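Local coordinates for protein 3-hydroxyisobutyrate dehydrogenase (Thermus thermophilus, PDB 2CVZ) that probably catalyses the NADP-dependent oxidation of 3-hydroxyisobutyrate, a step of valine catabolism, and binds NADPH in a Rossmann-type domain, at residues C[9-18]-C[35-43]. Sequence-based numbering, arbitrary orientation.
With NDP (NADPH dihydro-nicotinamide-adenine-dinucleotide phosphate), chain G.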
loop_
_atom_site.group_PDB
_atom_site.type_symbol
_atom_site.label_atom_id
_atom_site.label_comp_id
_atom_site.label_asym_id
_atom_site.label_seq_id
_atom_site.Cartn_x
_atom_site.Cartn_y
_atom_site.Cartn_z
ATOM N N LEU C 9 6.610 10.060 35.902
ATOM C CA LEU C 9 7.423 11.221 35.562
ATOM C C LEU C 9 8.369 10.924 34.403
ATOM O O LEU C 9 9.590 10.939 34.566
ATOM C CB LEU C 9 8.216 11.671 36.794
ATOM C CG LEU C 9 7.370 11.887 38.053
ATOM C CD1 LEU C 9 8.268 12.254 39.225
ATOM C CD2 LEU C 9 6.343 12.990 37.802
ATOM N N GLY C 10 7.800 10.662 33.231
ATOM C CA GLY C 10 8.611 10.362 32.064
ATOM C C GLY C 10 8.930 11.585 31.226
ATOM O O GLY C 10 8.907 12.711 31.725
ATOM N N ALA C 11 9.233 11.364 29.950
ATOM C CA ALA C 11 9.562 12.453 29.038
ATOM C C ALA C 11 8.472 13.514 29.103
ATOM O O ALA C 11 8.753 14.710 29.111
ATOM C CB ALA C 11 9.687 11.925 27.616
HETATM N N MSE C 12 7.228 13.057 29.155
HETATM C CA MSE C 12 6.081 13.952 29.219
HETATM C C MSE C 12 5.659 14.273 30.647
HETATM O O MSE C 12 5.456 15.437 30.994
HETATM C CB MSE C 12 4.891 13.336 28.484
HETATM C CG MSE C 12 5.092 13.166 26.996
HETATM SE SE MSE C 12 5.387 14.845 26.080
HETATM C CE MSE C 12 3.617 15.584 26.278
ATOM N N GLY C 13 5.527 13.235 31.469
ATOM C CA GLY C 13 5.097 13.416 32.844
ATOM C C GLY C 13 5.940 14.327 33.715
ATOM O O GLY C 13 5.406 15.111 34.500
ATOM N N TYR C 14 7.259 14.225 33.594
ATOM C CA TYR C 14 8.147 15.052 34.404
ATOM C C TYR C 14 7.824 16.545 34.245
ATOM O O TYR C 14 7.471 17.214 35.218
ATOM C CB TYR C 14 9.609 14.770 34.032
ATOM C CG TYR C 14 10.618 15.299 35.031
ATOM C CD1 TYR C 14 10.924 14.586 36.192
ATOM C CD2 TYR C 14 11.256 16.518 34.819
ATOM C CE1 TYR C 14 11.849 15.082 37.120
ATOM C CE2 TYR C 14 12.175 17.020 35.734
ATOM C CZ TYR C 14 12.467 16.301 36.878
ATOM O OH TYR C 14 13.375 16.811 37.778
ATOM N N PRO C 15 7.934 17.091 33.021
ATOM C CA PRO C 15 7.622 18.519 32.867
ATOM C C PRO C 15 6.156 18.854 33.157
ATOM O O PRO C 15 5.856 19.904 33.723
ATOM C CB PRO C 15 8.025 18.811 31.420
ATOM C CG PRO C 15 7.839 17.485 30.735
ATOM C CD PRO C 15 8.398 16.516 31.745
HETATM N N MSE C 16 5.248 17.961 32.776
HETATM C CA MSE C 16 3.826 18.187 33.019
HETATM C C MSE C 16 3.549 18.366 34.504
HETATM O O MSE C 16 2.852 19.301 34.912
HETATM C CB MSE C 16 3.003 17.016 32.482
HETATM C CG MSE C 16 2.908 16.983 30.974
HETATM SE SE MSE C 16 2.060 15.358 30.357
HETATM C CE MSE C 16 0.251 15.735 30.894
ATOM N N ALA C 17 4.097 17.463 35.312
ATOM C CA ALA C 17 3.911 17.525 36.754
ATOM C C ALA C 17 4.603 18.767 37.299
ATOM O O ALA C 17 4.254 19.262 38.368
ATOM C CB ALA C 17 4.479 16.273 37.411
ATOM N N GLY C 18 5.593 19.260 36.561
ATOM C CA GLY C 18 6.301 20.454 36.989
ATOM C C GLY C 18 5.368 21.652 36.979
ATOM O O GLY C 18 5.383 22.475 37.899
ATOM N N LYS C 35 13.710 9.694 40.271
ATOM C CA LYS C 35 13.082 10.680 39.394
ATOM C C LYS C 35 12.108 11.553 40.187
ATOM O O LYS C 35 11.987 12.755 39.937
ATOM C CB LYS C 35 12.330 9.960 38.269
ATOM C CG LYS C 35 11.835 10.863 37.156
ATOM C CD LYS C 35 12.885 11.038 36.069
ATOM C CE LYS C 35 13.163 9.720 35.358
ATOM N NZ LYS C 35 14.053 9.895 34.175
ATOM N N ALA C 36 11.409 10.941 41.138
ATOM C CA ALA C 36 10.459 11.668 41.969
ATOM C C ALA C 36 11.220 12.626 42.885
ATOM O O ALA C 36 10.838 13.786 43.037
ATOM C CB ALA C 36 9.630 10.693 42.797
ATOM N N LEU C 37 12.303 12.137 43.483
ATOM C CA LEU C 37 13.114 12.961 44.374
ATOM C C LEU C 37 13.668 14.175 43.638
ATOM O O LEU C 37 13.647 15.290 44.160
ATOM C CB LEU C 37 14.280 12.148 44.952
ATOM C CG LEU C 37 13.942 11.019 45.927
ATOM C CD1 LEU C 37 15.231 10.357 46.390
ATOM C CD2 LEU C 37 13.172 11.570 47.120
ATOM N N ARG C 38 14.168 13.952 42.426
ATOM C CA ARG C 38 14.718 15.028 41.618
ATOM C C ARG C 38 13.645 16.060 41.283
ATOM O O ARG C 38 13.885 17.259 41.263
ATOM C CB ARG C 38 15.277 14.420 40.331
ATOM C CG ARG C 38 15.695 15.485 39.319
ATOM C CD ARG C 38 16.615 14.916 38.233
ATOM N NE ARG C 38 16.305 15.513 36.930
ATOM C CZ ARG C 38 15.865 14.688 35.963
ATOM N NH1 ARG C 38 15.722 13.396 36.205
ATOM N NH2 ARG C 38 15.568 15.182 34.757
ATOM N N HIS C 39 12.438 15.573 41.012
ATOM C CA HIS C 39 11.318 16.441 40.661
ATOM C C HIS C 39 10.969 17.353 41.840
ATOM O O HIS C 39 10.686 18.540 41.659
ATOM C CB HIS C 39 10.107 15.584 40.260
ATOM C CG HIS C 39 9.023 16.349 39.566
ATOM N ND1 HIS C 39 8.085 17.098 40.242
ATOM C CD2 HIS C 39 8.738 16.491 38.249
ATOM C CE1 HIS C 39 7.268 17.668 39.372
ATOM N NE2 HIS C 39 7.644 17.316 38.155
ATOM N N GLN C 40 10.994 16.792 43.043
ATOM C CA GLN C 40 10.700 17.562 44.246
ATOM C C GLN C 40 11.712 18.692 44.387
ATOM O O GLN C 40 11.354 19.821 44.707
ATOM C CB GLN C 40 10.761 16.666 45.482
ATOM C CG GLN C 40 10.614 17.424 46.793
ATOM C CD GLN C 40 10.605 16.513 48.000
ATOM O OE1 GLN C 40 9.886 15.514 48.031
ATOM N NE2 GLN C 40 11.393 16.861 49.012
ATOM N N GLU C 41 12.980 18.378 44.140
ATOM C CA GLU C 41 14.048 19.368 44.234
ATOM C C GLU C 41 13.953 20.424 43.139
ATOM O O GLU C 41 14.298 21.588 43.349
ATOM C CB GLU C 41 15.414 18.679 44.141
ATOM C CG GLU C 41 15.723 17.732 45.283
ATOM C CD GLU C 41 15.792 18.441 46.624
ATOM O OE1 GLU C 41 16.512 19.459 46.725
ATOM O OE2 GLU C 41 15.131 17.978 47.575
ATOM N N GLU C 42 13.472 20.022 41.970
ATOM C CA GLU C 42 13.379 20.940 40.848
ATOM C C GLU C 42 12.117 21.797 40.780
ATOM O O GLU C 42 12.179 22.937 40.326
ATOM C CB GLU C 42 13.531 20.172 39.531
ATOM C CG GLU C 42 13.764 21.071 38.322
ATOM C CD GLU C 42 13.951 20.300 37.028
ATOM O OE1 GLU C 42 14.438 19.152 37.078
ATOM O OE2 GLU C 42 13.629 20.854 35.956
ATOM N N PHE C 43 10.986 21.268 41.241
ATOM C CA PHE C 43 9.725 22.005 41.156
ATOM C C PHE C 43 8.956 22.298 42.440
ATOM O O PHE C 43 7.983 23.051 42.412
ATOM C CB PHE C 43 8.774 21.284 40.200
ATOM C CG PHE C 43 9.316 21.113 38.815
ATOM C CD1 PHE C 43 9.806 19.883 38.393
ATOM C CD2 PHE C 43 9.320 22.179 37.922
ATOM C CE1 PHE C 43 10.287 19.715 37.100
ATOM C CE2 PHE C 43 9.799 22.021 36.625
ATOM C CZ PHE C 43 10.283 20.784 36.213
HETATM P PA NDP G . 8.510 7.619 28.876
HETATM O O1A NDP G . 9.432 8.723 28.901
HETATM O O2A NDP G . 8.861 6.258 28.337
HETATM O O5B NDP G . 7.963 7.471 30.412
HETATM C C5B NDP G . 7.049 6.418 30.743
HETATM C C4B NDP G . 6.790 6.632 32.228
HETATM O O4B NDP G . 5.901 5.554 32.630
HETATM C C3B NDP G . 7.970 6.607 33.144
HETATM O O3B NDP G . 7.757 7.559 34.218
HETATM C C2B NDP G . 7.998 5.233 33.692
HETATM O O2B NDP G . 8.717 4.996 34.905
HETATM C C1B NDP G . 6.536 4.914 33.726
HETATM N N9A NDP G . 6.271 3.449 33.699
HETATM C C8A NDP G . 6.570 2.515 32.678
HETATM N N7A NDP G . 6.176 1.304 33.019
HETATM C C5A NDP G . 5.615 1.414 34.261
HETATM C C6A NDP G . 5.017 0.499 35.157
HETATM N N6A NDP G . 4.918 -0.791 34.834
HETATM N N1A NDP G . 4.544 0.945 36.348
HETATM C C2A NDP G . 4.647 2.255 36.672
HETATM N N3A NDP G . 5.193 3.199 35.898
HETATM C C4A NDP G . 5.664 2.710 34.691
HETATM O O3 NDP G . 7.169 8.038 28.168
HETATM P PN NDP G . 6.571 9.353 27.486
HETATM O O1N NDP G . 7.449 9.682 26.358
HETATM O O2N NDP G . 6.411 10.305 28.635
HETATM O O5D NDP G . 5.117 8.835 27.083
HETATM C C5D NDP G . 4.108 8.481 28.084
HETATM C C4D NDP G . 2.722 8.530 27.371
HETATM O O4D NDP G . 2.607 9.806 26.744
HETATM C C3D NDP G . 2.622 7.511 26.232
HETATM O O3D NDP G . 1.300 6.955 26.219
HETATM C C2D NDP G . 2.970 8.295 24.994
HETATM O O2D NDP G . 2.487 7.616 23.847
HETATM C C1D NDP G . 2.229 9.645 25.375
HETATM N N1N NDP G . 2.709 10.853 24.636
HETATM C C2N NDP G . 4.109 11.010 24.435
HETATM C C3N NDP G . 4.526 12.208 23.725
HETATM C C7N NDP G . 5.951 12.458 23.481
HETATM O O7N NDP G . 6.366 13.266 22.625
HETATM N N7N NDP G . 6.885 11.813 24.205
HETATM C C4N NDP G . 3.549 13.115 23.293
HETATM C C5N NDP G . 2.212 12.939 23.500
HETATM C C6N NDP G . 1.788 11.810 24.172
HETATM P P2B NDP G . 10.260 4.838 34.988
HETATM O O1X NDP G . 10.438 4.026 36.208
HETATM O O2X NDP G . 10.871 6.193 35.079
HETATM O O3X NDP G . 10.769 4.101 33.750
HETATM O O HOH W 1 12.135 11.634 32.603
#
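Y14 reaches from the first helix of the Rossmann fold across to the next helix, 34-43, and sits as a knob among K35, R38, H39 and E42. The glycine-rich turn ahead of Y14 serves the cofactor: the amides of A11 and M12 bond to NADPH diphosphate oxygens O1A and O2N. The tight part is the buried side. There H39 turns its edge to one face of the Y14 ring in a T-shaped pair, planes at 85°, while its NE2 donates to Y14 O at 2.9 Å, in the carbonyl plane but bent to 136° at the hydrogen. ND1 is hydrogen-bonded to S45 OG, so both ring nitrogens are engaged, which restrains the imidazole's rotation. F43 completes the aromatic cluster, its CE1 3.6 Å from Y14 CE2. L9 CD1 closes in on A36 CA at 3.6 Å. Over the other Y14 face, on the solvent side, the R38 guanidinium lies nearly parallel, off-centre. With CG anti to the backbone N (chi1 -165°), the Y14 ring carries its OH out to E42 OE1, 2.7 Å away and met from above the carboxylate plane. Cut back to an alanine, Y14 would probably cost R38 its ring stack and E42 OE1 the hydroxyl bond, and open a gap against the H39 edge. K35 NZ is linked to L9 O through a water. At the far end G18 CA makes a CH-pi contact over the middle of the F43 face, where a CB would run into F43 CE2.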